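Local coordinates for protein glutaredoxin, CPYC type (Chlamydomonas reinhardtii, PDB 7NCV) that probably acts as a glutathione-dependent disulfide oxidoreductase of the CPYC subfamily of glutaredoxins, at residues Gly95-Glu98 and Lys99-Glu103. Sequence-based numbering, arbitrary orientation.
Sequences GTLE and KLLQE
Q102 runs past the carbonyl of E98, one helical turn before it. Its backbone N donates to E98 O at 2.9 Å, with an N-H...O angle of 160°. Along the Q102 side chain, CB sits 3.6 Å from E98 O, and CG closes to 3.2 Å from the same oxygen. CG lies beside its own backbone N (chi1 -69°), which keeps the chain near that carbonyl. CD is near E98 CG, where the two side chains cross at a slant, and OE1 flanks the E98 carbonyl group. At the tip, NE2 is 3.8 Å from E98 CG and 3.9 Å from E98 OE2, too far for a hydrogen bond to this oxygen. The carboxylate and amide planes are 31° apart. With an alanine in place of E98, one side of the Q102 amide would probably lose its cover and a gap would open beside F40 and L107, which E98 also touches.

L97 and L101 meet on the buried side, L97 CG to L101 CD1 at 4.1 Å. Both also pack on F40 of helix 28-41 and I77 of strand 74-77. The backbone N atoms of L100 and L101 hydrogen-bond to T96 O and L97 O, respectively. G95, with positive phi, is the first residue past helix 85-94 and occupies the N-cap position of the next. This is i to i+4 packing in an amphipathic helix, the C-terminal helix of the thioredoxin-like glutaredoxin fold.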
loop_
_atom_site.group_PDB
_atom_site.type_symbol
_atom_site.label_atom_id
_atom_site.label_comp_id
_atom_site.label_asym_id
_atom_site.label_seq_id
_atom_site.Cartn_x
_atom_site.Cartn_y
_atom_site.Cartn_z
ATOM N N GLY A 95 1.813 11.204 -14.176
ATOM C CA GLY A 95 0.416 11.416 -14.505
ATOM C C GLY A 95 -0.436 10.201 -14.277
ATOM O O GLY A 95 -1.684 10.312 -14.273
ATOM N N THR A 96 0.169 9.033 -14.067
ATOM C CA THR A 96 -0.670 7.843 -13.940
ATOM C C THR A 96 -1.258 7.654 -12.552
ATOM O O THR A 96 -2.304 6.988 -12.481
ATOM C CB THR A 96 0.088 6.575 -14.357
ATOM O OG1 THR A 96 1.234 6.384 -13.512
ATOM C CG2 THR A 96 0.457 6.620 -15.831
ATOM N N LEU A 97 -0.648 8.209 -11.486
ATOM C CA LEU A 97 -1.226 8.035 -10.152
ATOM C C LEU A 97 -2.567 8.711 -10.100
ATOM O O LEU A 97 -3.547 8.108 -9.640
ATOM C CB LEU A 97 -0.308 8.594 -9.081
ATOM C CG LEU A 97 -0.843 8.367 -7.658
ATOM C CD1 LEU A 97 -1.057 6.847 -7.467
ATOM C CD2 LEU A 97 0.190 8.860 -6.679
ATOM N N GLU A 98 -2.655 9.921 -10.641
ATOM C CA GLU A 98 -3.940 10.625 -10.707
ATOM C C GLU A 98 -4.978 9.802 -11.474
ATOM O O GLU A 98 -6.131 9.630 -11.007
ATOM C CB GLU A 98 -3.710 11.951 -11.427
ATOM C CG GLU A 98 -4.995 12.756 -11.609
ATOM C CD GLU A 98 -4.746 14.146 -12.119
ATOM O OE1 GLU A 98 -3.748 14.368 -12.852
ATOM O OE2 GLU A 98 -5.560 15.040 -11.808
ATOM N N LYS A 99 -4.596 9.257 -12.636
ATOM C CA LYS A 99 -5.543 8.498 -13.446
ATOM C C LYS A 99 -5.999 7.233 -12.712
ATOM O O LYS A 99 -7.190 6.897 -12.735
ATOM C CB LYS A 99 -4.898 8.181 -14.804
ATOM C CG LYS A 99 -5.810 7.357 -15.691
ATOM C CD LYS A 99 -6.652 8.167 -16.615
ATOM C CE LYS A 99 -6.567 7.539 -18.030
ATOM N NZ LYS A 99 -7.182 8.401 -19.071
ATOM N N LEU A 100 -5.075 6.519 -12.062
ATOM C CA LEU A 100 -5.467 5.297 -11.352
ATOM C C LEU A 100 -6.408 5.633 -10.206
ATOM O O LEU A 100 -7.364 4.872 -9.895
ATOM C CB LEU A 100 -4.234 4.591 -10.792
ATOM C CG LEU A 100 -3.327 3.960 -11.860
ATOM C CD1 LEU A 100 -2.075 3.469 -11.194
ATOM C CD2 LEU A 100 -4.058 2.806 -12.572
ATOM N N LEU A 101 -6.162 6.765 -9.532
ATOM C CA LEU A 101 -7.038 7.164 -8.418
ATOM C C LEU A 101 -8.416 7.510 -8.930
ATOM O O LEU A 101 -9.431 7.187 -8.267
ATOM C CB LEU A 101 -6.426 8.352 -7.651
ATOM C CG LEU A 101 -5.167 7.987 -6.853
ATOM C CD1 LEU A 101 -4.553 9.260 -6.270
ATOM C CD2 LEU A 101 -5.408 6.940 -5.710
ATOM N N GLN A 102 -8.495 8.177 -10.078
ATOM C CA GLN A 102 -9.786 8.468 -10.685
ATOM C C GLN A 102 -10.539 7.191 -11.027
ATOM O O GLN A 102 -11.742 7.063 -10.711
ATOM C CB GLN A 102 -9.583 9.342 -11.915
ATOM C CG GLN A 102 -9.121 10.751 -11.541
ATOM C CD GLN A 102 -8.537 11.525 -12.747
ATOM O OE1 GLN A 102 -8.033 10.931 -13.701
ATOM N NE2 GLN A 102 -8.613 12.844 -12.697
ATOM N N GLU A 103 -9.848 6.236 -11.655
ATOM C CA GLU A 103 -10.452 4.977 -12.062
ATOM C C GLU A 103 -10.929 4.186 -10.849
ATOM O O GLU A 103 -11.962 3.487 -10.926
ATOM C CB GLU A 103 -9.457 4.185 -12.900
ATOM C CG GLU A 103 -9.201 4.891 -14.284
ATOM C CD GLU A 103 -8.130 4.231 -15.099
ATOM O OE1 GLU A 103 -7.358 3.415 -14.556
ATOM O OE2 GLU A 103 -8.109 4.543 -16.304
#